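Local coordinates for acyl-CoA dehydrogenase domain protein Tcur3481 (Thermomonospora curvata, PDB 6WY9) that probably oxidises acyl-CoA thioesters with FAD as cofactor, as members of the acyl-CoA dehydrogenase family do, at residues A238-I241 with T242-L246; F259-V262 with Q263-A267; V299-W302 with W303-G307; L309-V312 with H313-H317; G337-I340 with S341-G345. All blocks are in the same frame, centred on the assembly; numbering follows the deposited sequence.

Taken from the N terminus, the five contacts follow one another in series: none nests in or crosses another, and each closes no more than a turn or two of backbone. Interaction 1 lies near the C-terminal end of helix 215-248 and interaction 2 opens helix 260-288; they meet through Leu239, Leu246, Val262 and Leu266. Interactions 3 and 4 are successive parts of helix 295-319, the second reaching interaction 1 through Thr315 against Thr242 and interaction 2 through Arg314 and His317 against Gln265. Interaction 5 ends helix 330-340, packs on Leu309 and takes a bond from Lys301 through Thr343 O. Interactions 2 and 4 both touch the same dihydroflavine-adenine dinucleotide.

Interaction 1: A238-I241 with T242-L246; sequences ALHI and TASYL
The His240 imidazole has the hydroxyl of Ser244 over one face, 4.1 Å above the ring plane and displaced toward the rim. This is loose contact; the same OG also makes a weak hydrogen bond of 3.3 Å back to His240 O, consistent with its place on that side. The other flat group, the phenol of Tyr245, leads away from the preceding turn and stacks with the ring of His319. The stronger polar grip is at Ala238 O, which accepts two bonds from one residue: Thr242 OG1 at 2.8 Å and Thr242 N at 3.0 Å. They arrive from opposite faces of the carbonyl plane, the hydroxyl 36° out of it. With OG1 beside its own backbone N (chi1 -60°), the hydroxyl is turned back along the helix, while CG2 packs against Leu266. A valine at Thr242 would probably leave Ala238 O with the backbone N-H alone and put a methyl group where a buried hydroxyl is now satisfied. Backbone bonds from Ala243 N to Leu239 O (2.8 Å) and from Tyr245 N to Ile241 O (2.9 Å) continue the regular pattern. A threonine hydroxyl returned to the carbonyl four residues earlier is a familiar helix motif; here it lies in the C-terminal helical region of the acyl-CoA dehydrogenase fold, about two turns before FAD-binding Arg249.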
# COMPACT_ATOMS: atom_id res chain seq x y z
N ALA B 238 -2.14 13.58 -16.04
CA ALA B 238 -1.43 12.33 -16.23
C ALA B 238 -2.41 11.18 -16.48
O ALA B 238 -2.23 10.37 -17.40
CB ALA B 238 -0.56 12.03 -14.99
N LEU B 239 -3.44 11.08 -15.64
CA LEU B 239 -4.44 10.03 -15.82
C LEU B 239 -5.12 10.15 -17.20
O LEU B 239 -5.30 9.15 -17.90
CB LEU B 239 -5.48 10.09 -14.71
CG LEU B 239 -6.54 8.99 -14.80
CD1 LEU B 239 -5.93 7.53 -14.92
CD2 LEU B 239 -7.48 9.06 -13.58
N HIS B 240 -5.49 11.38 -17.60
CA HIS B 240 -6.16 11.55 -18.88
C HIS B 240 -5.28 11.06 -20.03
O HIS B 240 -5.73 10.31 -20.89
CB HIS B 240 -6.56 13.02 -19.08
CG HIS B 240 -7.30 13.26 -20.37
ND1 HIS B 240 -8.62 12.90 -20.56
CD2 HIS B 240 -6.88 13.77 -21.55
CE1 HIS B 240 -8.99 13.20 -21.79
NE2 HIS B 240 -7.95 13.73 -22.42
N ILE B 241 -4.00 11.45 -20.03
CA ILE B 241 -3.10 11.06 -21.12
C ILE B 241 -2.95 9.54 -21.16
O ILE B 241 -2.94 8.91 -22.23
CB ILE B 241 -1.72 11.74 -20.94
CG1 ILE B 241 -1.79 13.23 -21.28
CG2 ILE B 241 -0.61 11.00 -21.81
CD1 ILE B 241 -0.60 13.97 -20.60
N THR B 242 -2.81 8.94 -19.98
CA THR B 242 -2.58 7.51 -19.85
C THR B 242 -3.81 6.71 -20.31
O THR B 242 -3.68 5.70 -21.03
CB THR B 242 -2.22 7.20 -18.39
OG1 THR B 242 -1.04 7.94 -18.07
CG2 THR B 242 -1.91 5.69 -18.25
N ALA B 243 -5.01 7.16 -19.90
CA ALA B 243 -6.26 6.54 -20.35
C ALA B 243 -6.35 6.54 -21.88
O ALA B 243 -6.72 5.52 -22.50
CB ALA B 243 -7.45 7.28 -19.74
N SER B 244 -6.09 7.70 -22.51
CA SER B 244 -6.12 7.78 -23.97
C SER B 244 -5.11 6.83 -24.59
O SER B 244 -5.38 6.18 -25.61
CB SER B 244 -5.83 9.21 -24.45
OG SER B 244 -6.80 10.14 -23.98
N TYR B 245 -3.88 6.82 -24.06
CA TYR B 245 -2.84 5.97 -24.63
C TYR B 245 -3.24 4.49 -24.55
O TYR B 245 -3.07 3.74 -25.52
CB TYR B 245 -1.50 6.21 -23.91
CG TYR B 245 -0.38 5.34 -24.46
CD1 TYR B 245 0.21 5.67 -25.66
CD2 TYR B 245 0.07 4.21 -23.78
CE1 TYR B 245 1.23 4.88 -26.22
CE2 TYR B 245 1.12 3.40 -24.33
CZ TYR B 245 1.67 3.74 -25.54
OH TYR B 245 2.68 2.99 -26.10
N LEU B 246 -3.79 4.05 -23.41
CA LEU B 246 -4.12 2.64 -23.21
C LEU B 246 -5.31 2.18 -24.08
O LEU B 246 -5.52 0.97 -24.24
CB LEU B 246 -4.42 2.36 -21.71
CG LEU B 246 -3.19 2.57 -20.79
CD1 LEU B 246 -3.50 2.56 -19.26
CD2 LEU B 246 -2.15 1.52 -21.11

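Interaction 2: F259-V262 with Q263-A267. With FDA (dihydroflavine-adenine dinucleotide), chain C.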
# COMPACT_ATOMS: atom_id res chain seq x y z
N PHE B 259 -7.18 -4.94 -20.15
CA PHE B 259 -6.66 -5.87 -19.14
C PHE B 259 -7.17 -5.44 -17.78
O PHE B 259 -7.08 -4.27 -17.43
CB PHE B 259 -5.12 -5.90 -19.17
CG PHE B 259 -4.59 -6.69 -20.36
CD1 PHE B 259 -4.47 -8.08 -20.30
CD2 PHE B 259 -4.31 -6.06 -21.57
CE1 PHE B 259 -4.03 -8.81 -21.42
CE2 PHE B 259 -3.88 -6.79 -22.70
CZ PHE B 259 -3.74 -8.14 -22.62
N GLN B 260 -7.66 -6.40 -17.00
CA GLN B 260 -8.23 -6.05 -15.69
C GLN B 260 -7.22 -5.34 -14.78
O GLN B 260 -7.57 -4.36 -14.10
CB GLN B 260 -8.77 -7.30 -14.97
CG GLN B 260 -9.61 -6.92 -13.78
CD GLN B 260 -10.34 -8.12 -13.17
OE1 GLN B 260 -9.75 -9.17 -12.99
NE2 GLN B 260 -11.61 -7.94 -12.86
N ALA B 261 -5.97 -5.81 -14.73
CA ALA B 261 -4.99 -5.15 -13.87
C ALA B 261 -4.76 -3.71 -14.31
O ALA B 261 -4.49 -2.83 -13.48
CB ALA B 261 -3.64 -5.90 -13.87
N VAL B 262 -4.77 -3.47 -15.62
CA VAL B 262 -4.65 -2.11 -16.13
C VAL B 262 -5.85 -1.27 -15.67
O VAL B 262 -5.70 -0.17 -15.12
CB VAL B 262 -4.49 -2.13 -17.67
CG1 VAL B 262 -4.61 -0.70 -18.27
CG2 VAL B 262 -3.13 -2.77 -18.04
N GLN B 263 -7.07 -1.80 -15.84
CA GLN B 263 -8.26 -1.05 -15.41
C GLN B 263 -8.19 -0.74 -13.92
O GLN B 263 -8.61 0.35 -13.51
CB GLN B 263 -9.52 -1.84 -15.75
CG GLN B 263 -9.68 -1.91 -17.28
CD GLN B 263 -11.02 -2.41 -17.71
OE1 GLN B 263 -11.81 -2.79 -16.86
NE2 GLN B 263 -11.28 -2.44 -19.04
N HIS B 264 -7.64 -1.67 -13.11
CA HIS B 264 -7.61 -1.47 -11.66
C HIS B 264 -6.59 -0.42 -11.24
O HIS B 264 -6.84 0.32 -10.28
CB HIS B 264 -7.39 -2.81 -10.94
CG HIS B 264 -8.63 -3.67 -10.96
ND1 HIS B 264 -8.84 -4.71 -10.08
CD2 HIS B 264 -9.75 -3.60 -11.72
CE1 HIS B 264 -10.03 -5.24 -10.28
NE2 HIS B 264 -10.61 -4.58 -11.27
N GLN B 265 -5.44 -0.37 -11.93
CA GLN B 265 -4.47 0.68 -11.68
C GLN B 265 -5.06 2.02 -12.06
O GLN B 265 -4.92 2.98 -11.32
CB GLN B 265 -3.17 0.39 -12.47
CG GLN B 265 -2.36 -0.80 -11.79
CD GLN B 265 -1.20 -1.27 -12.61
OE1 GLN B 265 -0.13 -0.69 -12.54
NE2 GLN B 265 -1.42 -2.32 -13.43
N LEU B 266 -5.75 2.09 -13.22
CA LEU B 266 -6.41 3.34 -13.59
C LEU B 266 -7.48 3.73 -12.57
O LEU B 266 -7.64 4.92 -12.26
CB LEU B 266 -7.04 3.22 -14.98
CG LEU B 266 -6.07 3.02 -16.14
CD1 LEU B 266 -6.87 2.56 -17.35
CD2 LEU B 266 -5.39 4.38 -16.50
N ALA B 267 -8.25 2.76 -12.08
CA ALA B 267 -9.29 3.08 -11.09
C ALA B 267 -8.68 3.60 -9.80
O ALA B 267 -9.27 4.45 -9.12
CB ALA B 267 -10.12 1.84 -10.75
PA FDA C . 3.76 -2.34 -23.51
O1A FDA C . 2.99 -1.32 -24.29
O2A FDA C . 3.82 -3.79 -24.00
O5B FDA C . 3.01 -2.49 -22.00
C5B FDA C . 2.97 -1.22 -21.41
C4B FDA C . 2.38 -1.40 -20.00
O4B FDA C . 1.08 -2.15 -20.20
C3B FDA C . 3.17 -2.38 -19.13
O3B FDA C . 4.15 -1.75 -18.39
C2B FDA C . 2.10 -2.87 -18.17
O2B FDA C . 1.67 -1.85 -17.18
C1B FDA C . 0.86 -3.07 -19.09
N9A FDA C . 0.67 -4.44 -19.57
C8A FDA C . 1.23 -5.07 -20.70
N7A FDA C . 0.78 -6.31 -20.87
C5A FDA C . -0.09 -6.52 -19.81
C6A FDA C . -0.83 -7.65 -19.45
N6A FDA C . -0.80 -8.78 -20.17
N1A FDA C . -1.62 -7.62 -18.35
C2A FDA C . -1.60 -6.43 -17.66
N3A FDA C . -0.93 -5.27 -17.89
C4A FDA C . -0.18 -5.36 -19.00
N1 FDA C . 14.24 -3.96 -25.14
C2 FDA C . 15.14 -4.66 -25.97
O2 FDA C . 14.71 -5.43 -26.86
N3 FDA C . 16.50 -4.45 -25.73
C4 FDA C . 17.01 -3.59 -24.73
O4 FDA C . 18.22 -3.46 -24.61
C4X FDA C . 16.02 -2.92 -23.93
N5 FDA C . 16.44 -2.05 -22.93
C5X FDA C . 15.58 -1.07 -22.52
C6 FDA C . 16.03 0.03 -21.88
C7 FDA C . 15.10 1.03 -21.50
C7M FDA C . 15.61 2.18 -20.83
C8 FDA C . 13.78 0.91 -21.72
C8M FDA C . 12.81 1.95 -21.31
C9 FDA C . 13.31 -0.23 -22.35
C9A FDA C . 14.22 -1.21 -22.75
N10 FDA C . 13.77 -2.37 -23.39
C10 FDA C . 14.70 -3.09 -24.15
C1' FDA C . 12.32 -2.48 -23.75
C2' FDA C . 11.51 -3.26 -22.68
O2' FDA C . 11.79 -4.57 -22.72
C3' FDA C . 9.99 -2.93 -23.05
O3' FDA C . 9.68 -1.58 -22.78
C4' FDA C . 9.05 -3.88 -22.33
O4' FDA C . 9.22 -5.14 -22.89
C5' FDA C . 7.61 -3.32 -22.44
O5' FDA C . 7.26 -3.30 -23.79
P FDA C . 6.49 -1.89 -24.13
O1P FDA C . 7.41 -0.85 -23.74
O2P FDA C . 6.01 -1.99 -25.57
O3P FDA C . 5.18 -1.74 -23.12
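Among the ring contacts, Gln260 and His264 run side by side, and Gln260 CG makes a CH-pi contact 3.9 Å from the imidazole centroid, 24° off the normal. One helical turn separates them. The Phe259 ring instead faces the cofactor: FDA N6A lies over one face toward the rim, 3.5 Å from Phe259 CE1, and Arg254 adds a cation-pi contact. Replacing Phe259 by an alanine would probably open a gap beside the adenine and leave the Arg254 cation without its aromatic partner. Of the hydrogen bonds, Ala261 O accepts two, from Gln265 N and Gln265 NE2, both at 3.1 Å and from opposite faces, the side-chain NE2 68° out of the carbonyl plane; NE2 also serves an acidic side chain of another protein's chain. At the N-cap position, Phe259 O accepts Gln263 N at 2.9 Å. Apolar contact joins Val262 CG1 to Leu266 CD1 at 4.1 Å; Val262 CG2 makes van der Waals contact with the adenine, 3.3 Å from FDA N3A. Gln260 OE1 bonds to Ala261 N of the second subunit and its NE2 to the adenine of another FDA, so one amide serves both, and the two probably depend on one another.

Interaction 3: V299-W302 with W303-G307; sequences VAKW and WADEG
Trp303 presents the face of its indole to the edge of Trp302 in a T-shaped pair, the six-membered ring of Trp302 and the five-membered ring of Trp303 having centroids 4.9 Å apart and planes at 73°. Trp302 CZ3 points over the centre of that face, 3.6 Å from Trp303 CE2, while Val299 CG1 lies at the indole edge, 4.0 Å from Trp303 CD1. The NE1 of Trp303 is bonded to the backbone of another protein's chain. Ala304 N returns to Ala300 O at 3.0 Å, and this part of helix 295-319 packs against helices 215-248, 260-288 and 347-362 of the C-terminal helical bundle. Asp305 takes the Lys301 ammonium in a salt bridge, NZ to OD1 2.9 Å, on the syn lone pair; the lysine chain, bent at chi2 (56°), runs forward along the helix to reach it and also bonds to Thr343 O. Glu306, within the wider pi-type turn at 304-307, lays CB 4.1 Å from the centroid of the five-membered ring of Trp302, a CH-pi contact, with its carboxylate nearly parallel to the indole. Water 1 joins the two, accepting from Trp302 NE1 at 3.0 Å and donating to Glu306 OE1 at 2.8 Å.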
# COMPACT_ATOMS: atom_id res chain seq x y z
N VAL B 299 -4.08 17.82 5.46
CA VAL B 299 -4.77 16.70 4.84
C VAL B 299 -4.74 16.86 3.32
O VAL B 299 -4.43 15.90 2.59
CB VAL B 299 -6.23 16.57 5.36
CG1 VAL B 299 -7.04 15.62 4.49
CG2 VAL B 299 -6.26 16.04 6.81
N ALA B 300 -5.06 18.05 2.81
CA ALA B 300 -4.98 18.22 1.36
C ALA B 300 -3.57 17.95 0.87
O ALA B 300 -3.37 17.27 -0.13
CB ALA B 300 -5.44 19.62 0.96
N LYS B 301 -2.57 18.46 1.60
CA LYS B 301 -1.17 18.29 1.19
C LYS B 301 -0.72 16.84 1.27
O LYS B 301 0.04 16.36 0.41
CB LYS B 301 -0.27 19.20 2.06
CG LYS B 301 1.23 19.16 1.72
CD LYS B 301 1.46 19.51 0.22
CE LYS B 301 2.95 19.88 -0.03
NZ LYS B 301 3.92 18.91 0.59
N TRP B 302 -1.15 16.10 2.31
CA TRP B 302 -0.77 14.69 2.38
C TRP B 302 -1.35 13.91 1.20
O TRP B 302 -0.66 13.07 0.59
CB TRP B 302 -1.22 14.05 3.70
CG TRP B 302 -0.92 12.55 3.70
CD1 TRP B 302 0.28 11.97 3.98
CD2 TRP B 302 -1.81 11.48 3.35
NE1 TRP B 302 0.20 10.60 3.87
CE2 TRP B 302 -1.08 10.27 3.49
CE3 TRP B 302 -3.17 11.42 2.96
CZ2 TRP B 302 -1.65 9.01 3.26
CZ3 TRP B 302 -3.74 10.15 2.71
CH2 TRP B 302 -2.96 8.96 2.84
N TRP B 303 -2.63 14.15 0.87
CA TRP B 303 -3.21 13.51 -0.32
C TRP B 303 -2.41 13.83 -1.58
O TRP B 303 -2.15 12.94 -2.40
CB TRP B 303 -4.68 13.93 -0.48
CG TRP B 303 -5.58 12.99 0.24
CD1 TRP B 303 -6.25 13.23 1.42
CD2 TRP B 303 -5.83 11.63 -0.10
NE1 TRP B 303 -6.93 12.10 1.81
CE2 TRP B 303 -6.69 11.10 0.89
CE3 TRP B 303 -5.43 10.81 -1.18
CZ2 TRP B 303 -7.16 9.79 0.86
CZ3 TRP B 303 -5.91 9.50 -1.24
CH2 TRP B 303 -6.78 8.99 -0.22
N ALA B 304 -1.99 15.10 -1.72
CA ALA B 304 -1.11 15.49 -2.83
C ALA B 304 0.19 14.70 -2.80
O ALA B 304 0.66 14.23 -3.84
CB ALA B 304 -0.78 17.00 -2.75
N ASP B 305 0.80 14.61 -1.61
CA ASP B 305 2.12 14.01 -1.47
C ASP B 305 2.07 12.51 -1.71
O ASP B 305 3.04 11.92 -2.21
CB ASP B 305 2.69 14.23 -0.06
CG ASP B 305 2.89 15.69 0.26
OD1 ASP B 305 2.99 16.48 -0.67
OD2 ASP B 305 3.00 15.98 1.47
N GLU B 306 1.00 11.86 -1.27
CA GLU B 306 0.95 10.40 -1.32
C GLU B 306 0.10 9.92 -2.49
O GLU B 306 0.57 9.16 -3.34
CB GLU B 306 0.40 9.84 0.01
CG GLU B 306 0.29 8.31 0.10
CD GLU B 306 1.64 7.63 0.28
OE1 GLU B 306 2.59 8.25 0.83
OE2 GLU B 306 1.76 6.47 -0.15
N GLY B 307 -1.14 10.36 -2.56
CA GLY B 307 -1.97 10.03 -3.71
C GLY B 307 -1.42 10.57 -5.02
O GLY B 307 -1.32 9.85 -6.02
O HOH W 1 2.31 8.55 3.62

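Interaction 4: L309-V312 with H313-H317; sequences LNVV and HRTQH. With FDA (dihydroflavine-adenine dinucleotide), chain C.
Val312 O is gripped by two donors, Gln316 N at 3.1 Å and water 2 at 2.9 Å, the amide arriving 41° out of the carbonyl plane. The same water accepts from Thr315 OG1 at 2.7 Å and gives its second proton to Gln316 OE1 at 2.9 Å, bridging one helix turn. Thr315 places OG1 between its own backbone N and carbonyl carbon (chi1 56°), which aims the hydroxyl at this water and turns CG2 to Val311 CG1. The bent Gln316 chain is fixed at its other end, where NE2 bonds to Gly323 O. On another flank of the helix, Leu309 and His313 lie side by side: Leu309 CG touches His313 CD2 at 3.8 Å, while Leu309 O sits at the imidazole edge in its plane. Phe334 meets that ring edge-to-face. Asn310 and Arg314 make a different pair, with Asn310 CB 3.8 Å from Arg314 NH1 and the amide and guanidinium planes 71° apart. Both reach Glu272, NH1 by a salt bridge and Asn310 ND2 by a hydrogen bond, so one carboxylate holds two groups against helix 260-288; Asn310 OD1 bonds to a basic side chain of another protein's chain. At the far end, His317 O accepts the ribose hydroxyl FDA O3B at 2.9 Å, and the same O3B lies over one face of the imidazole. The ring nitrogens bond to polar and acidic side chains of another protein's chain. The ribose is therefore held by a hydrogen bond to a helix carbonyl and flanked by an imidazole whose rotation the other chain's bonds probably fix.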
# COMPACT_ATOMS: atom_id res chain seq x y z
N LEU B 309 1.64 11.36 -5.85
CA LEU B 309 2.83 10.63 -6.23
C LEU B 309 2.48 9.23 -6.69
O LEU B 309 3.08 8.73 -7.65
CB LEU B 309 3.82 10.56 -5.07
CG LEU B 309 5.21 10.04 -5.47
CD1 LEU B 309 5.74 10.92 -6.68
CD2 LEU B 309 6.10 10.14 -4.26
N ASN B 310 1.53 8.56 -6.02
CA ASN B 310 1.10 7.25 -6.52
C ASN B 310 0.60 7.36 -7.96
O ASN B 310 0.94 6.52 -8.80
CB ASN B 310 -0.01 6.62 -5.68
CG ASN B 310 0.43 6.19 -4.31
OD1 ASN B 310 1.64 6.02 -4.01
ND2 ASN B 310 -0.56 5.93 -3.48
N VAL B 311 -0.27 8.33 -8.24
CA VAL B 311 -0.82 8.44 -9.59
C VAL B 311 0.30 8.51 -10.63
O VAL B 311 0.31 7.76 -11.60
CB VAL B 311 -1.78 9.64 -9.73
CG1 VAL B 311 -2.17 9.85 -11.29
CG2 VAL B 311 -3.05 9.48 -8.82
N VAL B 312 1.25 9.45 -10.45
CA VAL B 312 2.26 9.61 -11.52
C VAL B 312 3.23 8.43 -11.60
O VAL B 312 3.80 8.19 -12.66
CB VAL B 312 3.05 10.94 -11.41
CG1 VAL B 312 2.07 12.18 -11.59
CG2 VAL B 312 3.91 11.05 -10.10
N HIS B 313 3.46 7.67 -10.51
CA HIS B 313 4.17 6.40 -10.66
C HIS B 313 3.34 5.39 -11.46
O HIS B 313 3.89 4.62 -12.29
CB HIS B 313 4.52 5.80 -9.28
CG HIS B 313 5.83 6.31 -8.74
ND1 HIS B 313 7.05 5.75 -9.11
CD2 HIS B 313 6.12 7.36 -7.94
CE1 HIS B 313 8.03 6.38 -8.48
NE2 HIS B 313 7.50 7.35 -7.75
N ARG B 314 2.03 5.30 -11.20
CA ARG B 314 1.24 4.34 -11.97
C ARG B 314 1.20 4.74 -13.44
O ARG B 314 1.29 3.88 -14.32
CB ARG B 314 -0.19 4.20 -11.41
CG ARG B 314 -0.28 3.60 -9.99
CD ARG B 314 -1.68 3.02 -9.67
NE ARG B 314 -1.87 2.90 -8.22
CZ ARG B 314 -2.26 3.90 -7.47
NH1 ARG B 314 -2.50 5.08 -8.06
NH2 ARG B 314 -2.43 3.75 -6.15
N THR B 315 1.08 6.04 -13.74
CA THR B 315 0.97 6.41 -15.15
C THR B 315 2.31 6.24 -15.87
O THR B 315 2.33 5.97 -17.08
CB THR B 315 0.40 7.85 -15.31
OG1 THR B 315 1.20 8.79 -14.60
CG2 THR B 315 -1.09 7.96 -14.80
N GLN B 316 3.44 6.32 -15.16
CA GLN B 316 4.70 5.90 -15.79
C GLN B 316 4.68 4.41 -16.12
O GLN B 316 4.97 3.99 -17.25
CB GLN B 316 5.90 6.18 -14.89
CG GLN B 316 6.36 7.63 -14.84
CD GLN B 316 6.56 8.24 -16.22
OE1 GLN B 316 5.90 9.24 -16.52
NE2 GLN B 316 7.49 7.68 -17.04
N HIS B 317 4.36 3.60 -15.13
CA HIS B 317 4.43 2.17 -15.32
C HIS B 317 3.53 1.72 -16.48
O HIS B 317 3.94 0.89 -17.31
CB HIS B 317 4.05 1.46 -14.01
CG HIS B 317 4.06 -0.03 -14.18
ND1 HIS B 317 5.23 -0.74 -14.30
CD2 HIS B 317 3.05 -0.92 -14.39
CE1 HIS B 317 4.95 -2.02 -14.52
NE2 HIS B 317 3.63 -2.14 -14.60
PA FDA C . 3.76 -2.34 -23.51
O1A FDA C . 2.99 -1.32 -24.29
O2A FDA C . 3.82 -3.79 -24.00
O5B FDA C . 3.01 -2.49 -22.00
C5B FDA C . 2.97 -1.22 -21.41
C4B FDA C . 2.38 -1.40 -20.00
O4B FDA C . 1.08 -2.15 -20.20
C3B FDA C . 3.17 -2.38 -19.13
O3B FDA C . 4.15 -1.75 -18.39
C2B FDA C . 2.10 -2.87 -18.17
O2B FDA C . 1.67 -1.85 -17.18
C1B FDA C . 0.86 -3.07 -19.09
N9A FDA C . 0.67 -4.44 -19.57
C8A FDA C . 1.23 -5.07 -20.70
N7A FDA C . 0.78 -6.31 -20.87
C5A FDA C . -0.09 -6.52 -19.81
C6A FDA C . -0.83 -7.65 -19.45
N6A FDA C . -0.80 -8.78 -20.17
N1A FDA C . -1.62 -7.62 -18.35
C2A FDA C . -1.60 -6.43 -17.66
N3A FDA C . -0.93 -5.27 -17.89
C4A FDA C . -0.18 -5.36 -19.00
N1 FDA C . 14.24 -3.96 -25.14
C2 FDA C . 15.14 -4.66 -25.97
O2 FDA C . 14.71 -5.43 -26.86
N3 FDA C . 16.50 -4.45 -25.73
C4 FDA C . 17.01 -3.59 -24.73
O4 FDA C . 18.22 -3.46 -24.61
C4X FDA C . 16.02 -2.92 -23.93
N5 FDA C . 16.44 -2.05 -22.93
C5X FDA C . 15.58 -1.07 -22.52
C6 FDA C . 16.03 0.03 -21.88
C7 FDA C . 15.10 1.03 -21.50
C7M FDA C . 15.61 2.18 -20.83
C8 FDA C . 13.78 0.91 -21.72
C8M FDA C . 12.81 1.95 -21.31
C9 FDA C . 13.31 -0.23 -22.35
C9A FDA C . 14.22 -1.21 -22.75
N10 FDA C . 13.77 -2.37 -23.39
C10 FDA C . 14.70 -3.09 -24.15
C1' FDA C . 12.32 -2.48 -23.75
C2' FDA C . 11.51 -3.26 -22.68
O2' FDA C . 11.79 -4.57 -22.72
C3' FDA C . 9.99 -2.93 -23.05
O3' FDA C . 9.68 -1.58 -22.78
C4' FDA C . 9.05 -3.88 -22.33
O4' FDA C . 9.22 -5.14 -22.89
C5' FDA C . 7.61 -3.32 -22.44
O5' FDA C . 7.26 -3.30 -23.79
P FDA C . 6.49 -1.89 -24.13
O1P FDA C . 7.41 -0.85 -23.74
O2P FDA C . 6.01 -1.99 -25.57
O3P FDA C . 5.18 -1.74 -23.12
O HOH W 2 3.60 9.94 -14.98

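Interaction 5: G337-I340 with S341-G345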
# COMPACT_ATOMS: atom_id res chain seq x y z
N GLY B 337 5.00 15.79 -10.44
CA GLY B 337 4.36 15.13 -9.31
C GLY B 337 5.36 14.80 -8.22
O GLY B 337 5.12 15.07 -7.04
N LYS B 338 6.50 14.25 -8.63
CA LYS B 338 7.57 13.87 -7.72
C LYS B 338 8.09 15.09 -6.96
O LYS B 338 8.21 15.08 -5.73
CB LYS B 338 8.66 13.15 -8.55
CG LYS B 338 10.03 12.94 -7.94
CD LYS B 338 10.25 11.46 -7.49
CE LYS B 338 11.58 11.29 -6.70
NZ LYS B 338 11.63 9.97 -5.88
N GLN B 339 8.39 16.18 -7.67
CA GLN B 339 8.90 17.36 -6.98
C GLN B 339 7.85 17.93 -6.01
O GLN B 339 8.16 18.26 -4.86
CB GLN B 339 9.29 18.48 -7.97
CG GLN B 339 9.87 19.66 -7.13
CD GLN B 339 10.73 20.58 -7.96
OE1 GLN B 339 11.53 20.11 -8.78
NE2 GLN B 339 10.59 21.88 -7.74
N ILE B 340 6.60 18.05 -6.47
CA ILE B 340 5.59 18.67 -5.63
C ILE B 340 5.38 17.85 -4.36
O ILE B 340 5.17 18.42 -3.27
CB ILE B 340 4.27 18.84 -6.42
CG1 ILE B 340 4.44 19.93 -7.48
CG2 ILE B 340 3.13 19.26 -5.49
CD1 ILE B 340 3.24 19.95 -8.48
N SER B 341 5.48 16.52 -4.46
CA SER B 341 5.19 15.65 -3.32
C SER B 341 6.22 15.79 -2.21
O SER B 341 6.00 15.25 -1.10
CB SER B 341 5.11 14.18 -3.79
OG SER B 341 6.41 13.73 -4.23
N GLY B 342 7.31 16.49 -2.46
CA GLY B 342 8.31 16.78 -1.43
C GLY B 342 8.42 18.26 -1.04
O GLY B 342 9.24 18.62 -0.19
N THR B 343 7.61 19.12 -1.66
CA THR B 343 7.79 20.57 -1.49
C THR B 343 7.12 20.97 -0.18
O THR B 343 5.96 20.61 0.05
CB THR B 343 7.22 21.31 -2.69
OG1 THR B 343 7.91 20.77 -3.85
CG2 THR B 343 7.48 22.87 -2.57
N LEU B 344 7.90 21.63 0.68
CA LEU B 344 7.60 21.88 2.08
C LEU B 344 7.64 20.62 2.90
O LEU B 344 7.13 20.61 4.02
CB LEU B 344 6.24 22.57 2.29
CG LEU B 344 6.05 23.82 1.45
CD1 LEU B 344 4.69 24.56 1.71
CD2 LEU B 344 7.27 24.78 1.55
N GLY B 345 8.26 19.55 2.41
CA GLY B 345 8.22 18.29 3.11
C GLY B 345 7.38 17.25 2.38
O GLY B 345 6.48 17.57 1.59
O HOH W 3 8.69 22.71 -5.83
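Gln339 O takes Thr343 OG1 at 2.7 Å and Gly342 N at 3.1 Å, the two donors approaching from opposite faces of its plane and both well out of it. Thr343 has OG1 beside its own backbone N (chi1 -57°), a rotation that turns the hydroxyl toward this last turn of helix 330-340. Ser341 OG does similar work one residue earlier, reaching Lys338 O at 2.7 Å, while Ser341 N bonds to Gly337 O at 3.0 Å. Next come the turns. Thr343 N bonds to Ile340 O at 3.0 Å across a type I turn, and Gly345 N to Gly342 O at 2.9 Å across a type II turn; the backbone angles of Gly345 would jam a CB against the preceding carbonyl. Beyond these, water 3 accepts from Gln339 NE2 at 2.8 Å and donates to Thr343 OG1 at 2.9 Å, tying the amide to the hydroxyl. The other end of that amide, Gln339 OE1, bonds to Thr192 OG1 and Ser194 N, which sets its rotation. Gln231 NE2 also bonds to Gly337 O, and Glu124 holds Leu344 N in the loop leading to helix 347-362. Where regular helix bonding stops, the carbonyls of Gly337, Lys338, Gln339 and Ile340 thus all keep donors: Ser341 OG is the strong one at Lys338 O, while Thr343 OG1 adds to a backbone bond at Gln339 O.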